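Long-range contacts in thiol-disulfide isomerase and thioredoxins (Corynebacterium glutamicum, PDB 3LOR), which probably acts as a thioredoxin-fold thiol-disulfide oxidoreductase or isomerase of the TlpA-like family, and can bind calcium: residues Val35-Met40 with Glu119-Ile124; Gln39-Gly44 with Asp78-Glu83; Gln64-Gly69 with Lys95-Val100; Leu70-Glu75 with Arg108-Met113. All blocks are in the same frame, centred on the assembly; numbering follows the deposited sequence.

How the interactions relate
All four contacts belong to one thioredoxin-type domain. Interactions 1, 3 and 4 meet on the central mixed sheet, where strand 65-71 lies between strands 32-38 and 98-101, while interaction 2 joins the loops before helices 43-59 and 82-91. Interaction 1 brings together the outermost segments along the chain; interactions 3 and 4 fall within the span it closes, and their segments alternate with each other. Interactions 1 and 2 share Gln39 and Met40. Centre to centre, interactions 1 and 4 are closest, at about 9 Å, and interactions 3 and 4 are about 17 Å apart. Interaction 2 contains the first cysteine of the probable CxxC site, interaction 1 packs against it, and interaction 4 lies nearby.

Interaction 1 (Val35-Met40 with Glu119-Ile124); sequences VEVFQM and EGTPSI
Val37 and Ser123 form an antiparallel hydrogen-bonded pair between strands 32-38 and 123-127, with CA atoms 5.0 Å apart. This is the thioredoxin-fold junction at which the strand leading into helix 43-59, which starts with a probable CxxC site, meets the strand that follows a cis-proline, here Pro122. Val37 N donates to Ser123 O at 2.9 Å, 19° out of the carbonyl plane, whereas Ser123 N reaches Val37 O at 3.1 Å in that carbonyl's plane, on a lone pair. Val37 O is also approached by the CA-H of Pro122, and Val35 O by that of Ile124, which extends the ladder beyond the two N-H bonds.

Glu36 and Ile124 are the neighbouring non-hydrogen-bonded pair, on the sheet face away from Val37 and Ser123. With CG opposite its backbone N (chi1 -175°) and a bend at chi2, the Glu36 chain brings OE2 to 3.6 Å from Ile124 CD1, a van der Waals contact between a carboxylate oxygen and a methyl. OE1 of the same group lies beside Pro122 CB at 3.9 Å. Beyond the strand, the Thr121 methyl CG2 packs against the backbone, 3.7 Å from Phe38 C. Gln39 crosses Thr121 at about a right angle, with its CB 3.8 Å from Thr121 OG1.

Outward from these contacts, Glu36 and Phe38 pair through their backbones with strand 65-71 on the other side, and Pro122 packs on Cys45 of the CxxC pattern, consistent with the family's cis-proline facing the redox site. The Gln39 amide is held from outside as well: its OE1 accepts a hydrogen bond from Phe74 N.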
loop_
_atom_site.group_PDB
_atom_site.type_symbol
_atom_site.label_atom_id
_atom_site.label_comp_id
_atom_site.label_asym_id
_atom_site.label_seq_id
_atom_site.Cartn_x
_atom_site.Cartn_y
_atom_site.Cartn_z
ATOM N N VAL A 35 -17.460 -6.547 -16.471
ATOM C CA VAL A 35 -16.664 -6.390 -17.644
ATOM C C VAL A 35 -15.625 -5.326 -17.431
ATOM O O VAL A 35 -15.946 -4.209 -17.171
ATOM C CB VAL A 35 -17.516 -6.040 -18.880
ATOM C CG1 VAL A 35 -16.717 -6.017 -20.074
ATOM C CG2 VAL A 35 -18.656 -6.957 -19.034
ATOM N N GLU A 36 -14.378 -5.708 -17.556
ATOM C CA GLU A 36 -13.274 -4.809 -17.412
ATOM C C GLU A 36 -12.798 -4.360 -18.777
ATOM O O GLU A 36 -12.227 -5.097 -19.492
ATOM C CB GLU A 36 -12.155 -5.485 -16.623
ATOM C CG GLU A 36 -10.977 -4.636 -16.295
ATOM C CD GLU A 36 -11.220 -3.614 -15.183
ATOM O OE1 GLU A 36 -10.764 -2.502 -15.301
ATOM O OE2 GLU A 36 -11.852 -3.928 -14.187
ATOM N N VAL A 37 -13.036 -3.113 -19.093
ATOM C CA VAL A 37 -12.669 -2.534 -20.358
ATOM C C VAL A 37 -11.300 -1.886 -20.266
ATOM O O VAL A 37 -11.099 -0.998 -19.506
ATOM C CB VAL A 37 -13.718 -1.504 -20.793
ATOM C CG1 VAL A 37 -13.472 -1.033 -22.148
ATOM C CG2 VAL A 37 -15.047 -2.047 -20.725
ATOM N N PHE A 38 -10.347 -2.379 -21.021
ATOM C CA PHE A 38 -8.983 -1.977 -20.832
ATOM C C PHE A 38 -8.166 -1.794 -22.087
ATOM O O PHE A 38 -8.515 -2.266 -23.120
ATOM C CB PHE A 38 -8.270 -2.938 -19.903
ATOM C CG PHE A 38 -7.953 -4.237 -20.518
ATOM C CD1 PHE A 38 -6.679 -4.537 -20.861
ATOM C CD2 PHE A 38 -8.933 -5.153 -20.768
ATOM C CE1 PHE A 38 -6.404 -5.707 -21.416
ATOM C CE2 PHE A 38 -8.651 -6.320 -21.324
ATOM C CZ PHE A 38 -7.399 -6.610 -21.657
ATOM N N GLN A 39 -7.056 -1.110 -21.943
ATOM C CA GLN A 39 -6.007 -1.099 -22.935
ATOM C C GLN A 39 -4.779 -1.688 -22.272
ATOM O O GLN A 39 -4.520 -1.418 -21.139
ATOM C CB GLN A 39 -5.732 0.307 -23.475
ATOM C CG GLN A 39 -6.552 0.692 -24.656
ATOM C CD GLN A 39 -6.253 2.048 -25.225
ATOM O OE1 GLN A 39 -6.596 2.312 -26.334
ATOM N NE2 GLN A 39 -5.618 2.894 -24.476
HETATM N N MSE A 40 -4.035 -2.498 -22.987
HETATM C CA MSE A 40 -2.867 -3.145 -22.425
HETATM C C MSE A 40 -1.763 -2.193 -22.007
HETATM O O MSE A 40 -0.960 -2.529 -21.219
HETATM C CB MSE A 40 -2.336 -4.261 -23.321
HETATM C CG MSE A 40 -2.003 -3.880 -24.733
HETATM SE SE MSE A 40 -1.352 -5.261 -25.818
HETATM C CE MSE A 40 0.140 -5.660 -24.825
ATOM N N GLU A 119 -15.967 6.716 -21.677
ATOM C CA GLU A 119 -15.046 7.802 -21.624
ATOM C C GLU A 119 -13.626 7.430 -21.964
ATOM O O GLU A 119 -12.865 8.254 -22.305
ATOM C CB GLU A 119 -15.099 8.451 -20.261
ATOM C CG GLU A 119 -16.457 8.833 -19.854
ATOM C CD GLU A 119 -16.519 9.491 -18.505
ATOM O OE1 GLU A 119 -15.733 10.412 -18.251
ATOM O OE2 GLU A 119 -17.373 9.104 -17.700
ATOM N N GLY A 120 -13.273 6.172 -21.839
ATOM C CA GLY A 120 -11.920 5.732 -22.026
ATOM C C GLY A 120 -11.656 4.488 -21.212
ATOM O O GLY A 120 -12.564 3.818 -20.848
ATOM N N THR A 121 -10.399 4.213 -20.939
ATOM C CA THR A 121 -10.023 3.071 -20.160
ATOM C C THR A 121 -9.248 3.561 -18.961
ATOM O O THR A 121 -8.609 4.559 -19.038
ATOM C CB THR A 121 -9.199 2.047 -20.955
ATOM O OG1 THR A 121 -8.019 2.638 -21.438
ATOM C CG2 THR A 121 -9.960 1.474 -22.087
ATOM N N PRO A 122 -9.318 2.862 -17.848
ATOM C CA PRO A 122 -10.196 1.724 -17.644
ATOM C C PRO A 122 -11.636 2.074 -17.398
ATOM O O PRO A 122 -11.947 3.105 -16.911
ATOM C CB PRO A 122 -9.617 1.086 -16.410
ATOM C CG PRO A 122 -8.963 2.148 -15.716
ATOM C CD PRO A 122 -8.393 3.022 -16.730
ATOM N N SER A 123 -12.508 1.168 -17.754
ATOM C CA SER A 123 -13.886 1.249 -17.397
ATOM C C SER A 123 -14.398 -0.074 -16.890
ATOM O O SER A 123 -13.916 -1.090 -17.247
ATOM C CB SER A 123 -14.721 1.703 -18.561
ATOM O OG SER A 123 -14.628 3.060 -18.722
ATOM N N ILE A 124 -15.402 -0.020 -16.051
ATOM C CA ILE A 124 -16.116 -1.193 -15.644
ATOM C C ILE A 124 -17.563 -1.136 -16.040
ATOM O O ILE A 124 -18.169 -0.128 -15.970
ATOM C CB ILE A 124 -15.979 -1.445 -14.170
ATOM C CG1 ILE A 124 -14.532 -1.501 -13.801
ATOM C CG2 ILE A 124 -16.454 -2.760 -13.815
ATOM C CD1 ILE A 124 -14.336 -1.968 -12.461
#

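Interaction 2 (Gln39-Gly44 with Asp78-Glu83); sequences QMLCPG and DVMTPE
This is a buried, largely apolar contact between two loops, each leading into a helix of the thioredoxin fold: Gln39-Cys42, a type I turn ahead of helix 43-59, and Val79-Thr81, ahead of helix 82-91. Met80, a selenomethionine, contributes the largest share of the interface and reaches three consecutive residues. Its CG meets CG of the selenomethionine Met40 at 3.8 Å, the two chains sliding past each other in opposite directions. Its selenium lies 3.9 Å from Leu41 N and is also close to Gln39 CB. A bend at chi3 (-115°) carries CE against the Gln39 amide, 3.9 Å from CD, where the two side chains cross at about a right angle. That amide is held by Phe74 N, which donates to Gln39 OE1. Leu41 completes the patch with CD1, which is 3.7 Å from Val79 CG1 and 3.9 Å from Met80 CG.

The same surface continues across the subunit boundary, where Met40 packs on Leu41 of the second subunit and Leu41 on its Met40. Cys42, the first cysteine of the probable CxxC site, takes the N-cap position at the start of helix 43-59. No hydrogen bond joins the two segments, which implies that they cohere through van der Waals contact among the two methionine-type chains, Leu41, Val79 and the Gln39 chain.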
loop_
_atom_site.group_PDB
_atom_site.type_symbol
_atom_site.label_atom_id
_atom_site.label_comp_id
_atom_site.label_asym_id
_atom_site.label_seq_id
_atom_site.Cartn_x
_atom_site.Cartn_y
_atom_site.Cartn_z
ATOM N N GLN A 39 -7.056 -1.110 -21.943
ATOM C CA GLN A 39 -6.007 -1.099 -22.935
ATOM C C GLN A 39 -4.779 -1.688 -22.272
ATOM O O GLN A 39 -4.520 -1.418 -21.139
ATOM C CB GLN A 39 -5.732 0.307 -23.475
ATOM C CG GLN A 39 -6.552 0.692 -24.656
ATOM C CD GLN A 39 -6.253 2.048 -25.225
ATOM O OE1 GLN A 39 -6.596 2.312 -26.334
ATOM N NE2 GLN A 39 -5.618 2.894 -24.476
HETATM N N MSE A 40 -4.035 -2.498 -22.987
HETATM C CA MSE A 40 -2.867 -3.145 -22.425
HETATM C C MSE A 40 -1.763 -2.193 -22.007
HETATM O O MSE A 40 -0.960 -2.529 -21.219
HETATM C CB MSE A 40 -2.336 -4.261 -23.321
HETATM C CG MSE A 40 -2.003 -3.880 -24.733
HETATM SE SE MSE A 40 -1.352 -5.261 -25.818
HETATM C CE MSE A 40 0.140 -5.660 -24.825
ATOM N N LEU A 41 -1.733 -1.015 -22.590
ATOM C CA LEU A 41 -0.707 -0.041 -22.308
ATOM C C LEU A 41 -1.157 1.176 -21.532
ATOM O O LEU A 41 -0.498 2.154 -21.536
ATOM C CB LEU A 41 0.050 0.374 -23.560
ATOM C CG LEU A 41 0.852 -0.673 -24.305
ATOM C CD1 LEU A 41 1.341 -0.276 -25.607
ATOM C CD2 LEU A 41 1.907 -1.300 -23.497
ATOM N N CYS A 42 -2.282 1.099 -20.874
ATOM C CA CYS A 42 -2.791 2.178 -20.084
ATOM C C CYS A 42 -2.441 1.909 -18.634
ATOM O O CYS A 42 -2.663 0.859 -18.128
ATOM C CB CYS A 42 -4.292 2.300 -20.290
ATOM S SG CYS A 42 -5.152 3.045 -18.993
ATOM N N PRO A 43 -1.860 2.893 -17.990
ATOM C CA PRO A 43 -1.353 2.741 -16.640
ATOM C C PRO A 43 -2.434 2.413 -15.647
ATOM O O PRO A 43 -2.205 1.628 -14.781
ATOM C CB PRO A 43 -0.778 4.109 -16.344
ATOM C CG PRO A 43 -0.534 4.687 -17.617
ATOM C CD PRO A 43 -1.557 4.214 -18.524
ATOM N N GLY A 44 -3.574 3.051 -15.803
ATOM C CA GLY A 44 -4.685 2.842 -14.952
ATOM C C GLY A 44 -5.150 1.424 -15.056
ATOM O O GLY A 44 -5.476 0.820 -14.095
ATOM N N ASP A 78 -1.699 -0.178 -33.982
ATOM C CA ASP A 78 -0.669 -0.996 -34.587
ATOM C C ASP A 78 0.222 -1.663 -33.578
ATOM O O ASP A 78 0.754 -2.692 -33.810
ATOM C CB ASP A 78 0.151 -0.208 -35.585
ATOM C CG ASP A 78 0.702 1.037 -35.018
ATOM O OD1 ASP A 78 0.449 1.345 -33.851
ATOM O OD2 ASP A 78 1.380 1.747 -35.744
ATOM N N VAL A 79 0.350 -1.017 -32.452
ATOM C CA VAL A 79 1.054 -1.529 -31.328
ATOM C C VAL A 79 0.259 -2.431 -30.352
ATOM O O VAL A 79 0.832 -3.163 -29.595
ATOM C CB VAL A 79 1.602 -0.356 -30.626
ATOM C CG1 VAL A 79 1.732 -0.593 -29.226
ATOM C CG2 VAL A 79 2.836 0.039 -31.245
HETATM N N MSE A 80 -1.057 -2.340 -30.356
HETATM C CA MSE A 80 -1.859 -3.047 -29.395
HETATM C C MSE A 80 -2.720 -4.072 -30.089
HETATM O O MSE A 80 -3.891 -4.162 -29.869
HETATM C CB MSE A 80 -2.706 -2.109 -28.535
HETATM C CG MSE A 80 -1.958 -1.317 -27.480
HETATM SE SE MSE A 80 -3.021 -0.383 -26.173
HETATM C CE MSE A 80 -2.672 1.365 -26.501
ATOM N N THR A 81 -2.103 -4.869 -30.921
ATOM C CA THR A 81 -2.801 -5.887 -31.658
ATOM C C THR A 81 -3.221 -7.041 -30.787
ATOM O O THR A 81 -2.791 -7.169 -29.706
ATOM C CB THR A 81 -1.961 -6.465 -32.803
ATOM O OG1 THR A 81 -0.846 -7.149 -32.266
ATOM C CG2 THR A 81 -1.500 -5.397 -33.707
ATOM N N PRO A 82 -4.046 -7.904 -31.334
ATOM C CA PRO A 82 -4.466 -9.107 -30.662
ATOM C C PRO A 82 -3.305 -10.014 -30.343
ATOM O O PRO A 82 -3.373 -10.650 -29.342
ATOM C CB PRO A 82 -5.411 -9.723 -31.661
ATOM C CG PRO A 82 -6.003 -8.594 -32.318
ATOM C CD PRO A 82 -5.011 -7.522 -32.364
ATOM N N GLU A 83 -2.282 -10.071 -31.171
ATOM C CA GLU A 83 -1.081 -10.830 -30.856
ATOM C C GLU A 83 -0.328 -10.301 -29.660
ATOM O O GLU A 83 0.090 -11.039 -28.825
ATOM C CB GLU A 83 -0.153 -10.873 -32.046
#

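Interaction 3 (Gln64-Gly69 with Lys95-Val100); sequences QVQVIG and KFPVAV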
loop_
_atom_site.group_PDB
_atom_site.type_symbol
_atom_site.label_atom_id
_atom_site.label_comp_id
_atom_site.label_asym_id
_atom_site.label_seq_id
_atom_site.Cartn_x
_atom_site.Cartn_y
_atom_site.Cartn_z
ATOM N N GLN A 64 -21.291 -17.450 -9.409
ATOM C CA GLN A 64 -21.869 -16.212 -8.945
ATOM C C GLN A 64 -21.506 -14.993 -9.774
ATOM O O GLN A 64 -22.346 -14.246 -10.164
ATOM C CB GLN A 64 -21.402 -15.965 -7.542
ATOM C CG GLN A 64 -21.776 -17.028 -6.604
ATOM C CD GLN A 64 -23.181 -16.881 -6.123
ATOM O OE1 GLN A 64 -23.430 -16.348 -5.058
ATOM N NE2 GLN A 64 -24.104 -17.334 -6.902
ATOM N N VAL A 65 -20.225 -14.803 -9.993
ATOM C CA VAL A 65 -19.736 -13.704 -10.783
ATOM C C VAL A 65 -18.860 -14.136 -11.965
ATOM O O VAL A 65 -17.942 -14.859 -11.806
ATOM C CB VAL A 65 -18.971 -12.706 -9.913
ATOM C CG1 VAL A 65 -18.293 -11.686 -10.753
ATOM C CG2 VAL A 65 -19.844 -12.100 -8.835
ATOM N N GLN A 66 -19.148 -13.646 -13.150
ATOM C CA GLN A 66 -18.270 -13.806 -14.281
ATOM C C GLN A 66 -17.492 -12.541 -14.604
ATOM O O GLN A 66 -18.044 -11.523 -14.791
ATOM C CB GLN A 66 -19.046 -14.250 -15.499
ATOM C CG GLN A 66 -18.215 -14.562 -16.688
ATOM C CD GLN A 66 -17.328 -15.766 -16.515
ATOM O OE1 GLN A 66 -17.798 -16.858 -16.386
ATOM N NE2 GLN A 66 -16.058 -15.560 -16.540
ATOM N N VAL A 67 -16.187 -12.648 -14.659
ATOM C CA VAL A 67 -15.330 -11.564 -15.087
ATOM C C VAL A 67 -14.974 -11.757 -16.535
ATOM O O VAL A 67 -14.618 -12.818 -16.947
ATOM C CB VAL A 67 -14.034 -11.444 -14.265
ATOM C CG1 VAL A 67 -13.277 -10.277 -14.643
ATOM C CG2 VAL A 67 -14.287 -11.439 -12.835
ATOM N N ILE A 68 -15.131 -10.703 -17.292
ATOM C CA ILE A 68 -14.752 -10.631 -18.672
ATOM C C ILE A 68 -13.875 -9.454 -18.956
ATOM O O ILE A 68 -14.126 -8.352 -18.533
ATOM C CB ILE A 68 -15.949 -10.549 -19.584
ATOM C CG1 ILE A 68 -16.845 -11.743 -19.407
ATOM C CG2 ILE A 68 -15.521 -10.350 -20.965
ATOM C CD1 ILE A 68 -18.182 -11.457 -19.647
ATOM N N GLY A 69 -12.829 -9.718 -19.693
ATOM C CA GLY A 69 -11.925 -8.698 -20.136
ATOM C C GLY A 69 -12.284 -8.224 -21.520
ATOM O O GLY A 69 -12.539 -8.994 -22.363
ATOM N N LYS A 95 -6.302 -14.946 -16.198
ATOM C CA LYS A 95 -6.949 -16.193 -16.473
ATOM C C LYS A 95 -8.425 -16.112 -16.829
ATOM O O LYS A 95 -9.012 -17.083 -17.157
ATOM C CB LYS A 95 -6.714 -17.138 -15.316
ATOM C CG LYS A 95 -5.382 -17.751 -15.361
ATOM C CD LYS A 95 -5.083 -18.387 -14.073
ATOM C CE LYS A 95 -3.897 -19.322 -14.169
ATOM N NZ LYS A 95 -4.021 -20.583 -13.362
ATOM N N PHE A 96 -9.020 -14.948 -16.724
ATOM C CA PHE A 96 -10.386 -14.745 -17.121
ATOM C C PHE A 96 -10.524 -14.557 -18.610
ATOM O O PHE A 96 -9.619 -14.212 -19.267
ATOM C CB PHE A 96 -11.025 -13.609 -16.320
ATOM C CG PHE A 96 -10.334 -12.300 -16.424
ATOM C CD1 PHE A 96 -9.552 -11.850 -15.420
ATOM C CD2 PHE A 96 -10.502 -11.499 -17.501
ATOM C CE1 PHE A 96 -8.975 -10.657 -15.503
ATOM C CE2 PHE A 96 -9.901 -10.316 -17.567
ATOM C CZ PHE A 96 -9.149 -9.900 -16.575
ATOM N N PRO A 97 -11.687 -14.767 -19.144
ATOM C CA PRO A 97 -11.847 -14.628 -20.580
ATOM C C PRO A 97 -11.704 -13.182 -21.082
ATOM O O PRO A 97 -12.191 -12.257 -20.508
ATOM C CB PRO A 97 -13.230 -15.176 -20.823
ATOM C CG PRO A 97 -13.653 -15.718 -19.613
ATOM C CD PRO A 97 -12.899 -15.247 -18.513
ATOM N N VAL A 98 -10.969 -13.035 -22.153
ATOM C CA VAL A 98 -10.680 -11.758 -22.713
ATOM C C VAL A 98 -11.194 -11.679 -24.121
ATOM O O VAL A 98 -10.920 -12.512 -24.917
ATOM C CB VAL A 98 -9.218 -11.513 -22.733
ATOM C CG1 VAL A 98 -8.934 -10.234 -23.283
ATOM C CG2 VAL A 98 -8.641 -11.685 -21.413
ATOM N N ALA A 99 -11.932 -10.643 -24.406
ATOM C CA ALA A 99 -12.414 -10.393 -25.723
ATOM C C ALA A 99 -11.858 -9.115 -26.269
ATOM O O ALA A 99 -11.543 -8.212 -25.563
ATOM C CB ALA A 99 -13.873 -10.346 -25.741
ATOM N N VAL A 100 -11.762 -9.069 -27.567
ATOM C CA VAL A 100 -11.322 -7.935 -28.302
ATOM C C VAL A 100 -12.570 -7.237 -28.863
ATOM O O VAL A 100 -13.332 -7.820 -29.560
ATOM C CB VAL A 100 -10.437 -8.435 -29.429
ATOM C CG1 VAL A 100 -10.036 -7.359 -30.365
ATOM C CG2 VAL A 100 -9.259 -9.156 -28.893
#
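The Phe96 ring has Val67 CG1 over one face, 4.1 Å from the centroid and 13° off the normal, a CH-pi contact. At its edge, near the ring plane, Gly69 CA lies 3.6 Å from CE2. Val67 and Gly69 thus grip the ring from two directions where strand 65-71 meets strand 98-101. These are the two parallel strands of a beta-alpha-beta unit whose crossover contains helix 82-91. Chi1 of 58° sets Phe96 CG between its backbone N and carbonyl carbon, turning the ring toward strand 65-71. Gly69, with no side chain, lets the CE2 edge come up to its CA.

The second flat group, the Gln66 amide, places NE2 3.7 Å from Pro97 CD. NE2 also donates to Val67 O, with that oxygen in the amide plane although the donor stands above the carbonyl plane; a second bond from NE2, to Glu62, further fixes the amide's rotation.

Gly69 and Val98 form the parallel bridge, CA to CA 4.2 Å. Its two backbone bonds are short and nearly straight: Gly69 N donates to Pro97 O at 2.7 Å with 174° at the hydrogen, and Ala99 N donates to Gly69 O at 2.7 Å.

Interaction 4 (Leu70-Glu75 with Arg108-Met113); sequences LHSVFE and RIPSTM
Phe74 carries the terminal methyl of selenomethionine Met113 over one face of its ring: CE is 3.9 Å from the centroid and 27° off the normal, a CH-pi contact, and comes within 3.5 Å of CD2. The selenium approaches obliquely, 4.5 Å from the centroid, as in a Met-aromatic contact. Met113 is extended beyond CG, so its chain spans from helix 111-115 to the ring, and the two side chains cross at about a right angle. Ile109 CD1 packs on the CB of Phe74 at 3.6 Å, and Phe74 CA, through its hydrogen, points at Arg108 O, 3.3 Å away.

The contact continues along the loop after strand 65-71. Pro110, the N-cap residue of helix 111-115, sets its ring carbon CG 4.0 Å from Ser72 CB and CD 3.5 Å from Val73 O. At the far end Leu70 CD2 meets Thr112 CG2 at 4.0 Å, joining the strand itself to the helix.

Polar ends are bound outside the two segments. Thr112 OG1 pairs with the backbone N of Asp13, one of the residues seen to bind calcium in this protein, although none is bound to this chain. The chemistry therefore divides: dispersion and ring contacts bring the loop and helix together directly, while Asp101 bridges them with hydrogen bonds to Ser72 OG and to the backbone N of Thr112 and Met113.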
loop_
_atom_site.group_PDB
_atom_site.type_symbol
_atom_site.label_atom_id
_atom_site.label_comp_id
_atom_site.label_asym_id
_atom_site.label_seq_id
_atom_site.Cartn_x
_atom_site.Cartn_y
_atom_site.Cartn_z
ATOM N N LEU A 70 -12.355 -6.936 -21.726
ATOM C CA LEU A 70 -12.587 -6.434 -23.051
ATOM C C LEU A 70 -11.523 -5.468 -23.430
ATOM O O LEU A 70 -11.385 -4.451 -22.836
ATOM C CB LEU A 70 -13.975 -5.833 -23.189
ATOM C CG LEU A 70 -14.392 -5.295 -24.526
ATOM C CD1 LEU A 70 -14.841 -6.361 -25.459
ATOM C CD2 LEU A 70 -15.404 -4.259 -24.367
ATOM N N HIS A 71 -10.766 -5.813 -24.441
ATOM C CA HIS A 71 -9.695 -4.983 -24.876
ATOM C C HIS A 71 -10.278 -4.051 -25.925
ATOM O O HIS A 71 -10.572 -4.473 -26.991
ATOM C CB HIS A 71 -8.629 -5.850 -25.489
ATOM C CG HIS A 71 -7.311 -5.182 -25.629
ATOM N ND1 HIS A 71 -6.486 -5.395 -26.695
ATOM C CD2 HIS A 71 -6.672 -4.306 -24.832
ATOM C CE1 HIS A 71 -5.397 -4.682 -26.553
ATOM N NE2 HIS A 71 -5.492 -4.005 -25.435
ATOM N N SER A 72 -10.485 -2.802 -25.565
ATOM C CA SER A 72 -10.935 -1.783 -26.474
ATOM C C SER A 72 -9.855 -0.791 -26.749
ATOM O O SER A 72 -9.655 0.111 -26.002
ATOM C CB SER A 72 -12.099 -1.008 -25.881
ATOM O OG SER A 72 -13.156 -1.805 -25.594
ATOM N N VAL A 73 -9.192 -0.965 -27.859
ATOM C CA VAL A 73 -8.083 -0.136 -28.218
ATOM C C VAL A 73 -8.590 0.988 -29.068
ATOM O O VAL A 73 -9.184 0.756 -30.063
ATOM C CB VAL A 73 -7.119 -0.928 -29.069
ATOM C CG1 VAL A 73 -6.004 -0.115 -29.553
ATOM C CG2 VAL A 73 -6.668 -2.155 -28.378
ATOM N N PHE A 74 -8.374 2.203 -28.627
ATOM C CA PHE A 74 -8.777 3.371 -29.354
ATOM C C PHE A 74 -7.650 4.299 -29.769
ATOM O O PHE A 74 -7.872 5.307 -30.388
ATOM C CB PHE A 74 -9.855 4.108 -28.608
ATOM C CG PHE A 74 -9.421 4.634 -27.334
ATOM C CD1 PHE A 74 -8.899 5.868 -27.241
ATOM C CD2 PHE A 74 -9.519 3.893 -26.223
ATOM C CE1 PHE A 74 -8.506 6.349 -26.060
ATOM C CE2 PHE A 74 -9.118 4.375 -25.035
ATOM C CZ PHE A 74 -8.599 5.596 -24.962
ATOM N N GLU A 75 -6.436 3.943 -29.430
ATOM C CA GLU A 75 -5.291 4.686 -29.864
ATOM C C GLU A 75 -4.165 3.692 -30.101
ATOM O O GLU A 75 -4.149 2.660 -29.499
ATOM C CB GLU A 75 -4.927 5.769 -28.843
ATOM C CG GLU A 75 -4.590 5.241 -27.496
ATOM C CD GLU A 75 -4.452 6.292 -26.412
ATOM O OE1 GLU A 75 -4.491 7.492 -26.685
ATOM O OE2 GLU A 75 -4.288 5.897 -25.268
ATOM N N ARG A 108 -11.128 5.149 -35.048
ATOM C CA ARG A 108 -10.368 4.713 -33.901
ATOM C C ARG A 108 -11.141 4.057 -32.743
ATOM O O ARG A 108 -10.640 3.183 -32.124
ATOM C CB ARG A 108 -9.514 5.846 -33.386
ATOM C CG ARG A 108 -8.418 6.200 -34.268
ATOM C CD ARG A 108 -7.304 6.742 -33.497
ATOM N NE ARG A 108 -7.192 8.147 -33.688
ATOM C CZ ARG A 108 -7.943 9.019 -33.063
ATOM N NH1 ARG A 108 -8.823 8.596 -32.199
ATOM N NH2 ARG A 108 -7.798 10.306 -33.270
ATOM N N ILE A 109 -12.346 4.517 -32.459
ATOM C CA ILE A 109 -13.113 3.997 -31.361
ATOM C C ILE A 109 -13.835 2.757 -31.804
ATOM O O ILE A 109 -14.515 2.772 -32.755
ATOM C CB ILE A 109 -14.148 4.980 -30.838
ATOM C CG1 ILE A 109 -13.572 6.363 -30.571
ATOM C CG2 ILE A 109 -14.798 4.447 -29.622
ATOM C CD1 ILE A 109 -12.391 6.414 -29.778
ATOM N N PRO A 110 -13.644 1.680 -31.084
ATOM C CA PRO A 110 -14.322 0.415 -31.312
ATOM C C PRO A 110 -15.778 0.377 -30.845
ATOM O O PRO A 110 -16.254 1.227 -30.156
ATOM C CB PRO A 110 -13.463 -0.582 -30.558
ATOM C CG PRO A 110 -12.788 0.158 -29.607
ATOM C CD PRO A 110 -12.630 1.549 -30.053
ATOM N N SER A 111 -16.449 -0.640 -31.315
ATOM C CA SER A 111 -17.872 -0.740 -31.319
ATOM C C SER A 111 -18.591 -0.774 -29.996
ATOM O O SER A 111 -19.460 -0.002 -29.794
ATOM C CB SER A 111 -18.245 -1.976 -32.078
ATOM O OG SER A 111 -19.548 -1.888 -32.498
ATOM N N THR A 112 -18.174 -1.632 -29.093
ATOM C CA THR A 112 -18.740 -1.699 -27.773
ATOM C C THR A 112 -18.488 -0.409 -27.035
ATOM O O THR A 112 -19.352 0.118 -26.403
ATOM C CB THR A 112 -18.240 -2.922 -26.981
ATOM O OG1 THR A 112 -18.422 -4.096 -27.738
ATOM C CG2 THR A 112 -18.977 -3.080 -25.720
HETATM N N MSE A 113 -17.306 0.122 -27.173
HETATM C CA MSE A 113 -16.949 1.357 -26.538
HETATM C C MSE A 113 -17.792 2.538 -27.002
HETATM O O MSE A 113 -18.197 3.332 -26.210
HETATM C CB MSE A 113 -15.458 1.625 -26.742
HETATM C CG MSE A 113 -14.922 2.972 -26.269
HETATM SE SE MSE A 113 -13.021 3.098 -26.086
HETATM C CE MSE A 113 -12.914 4.853 -25.994
#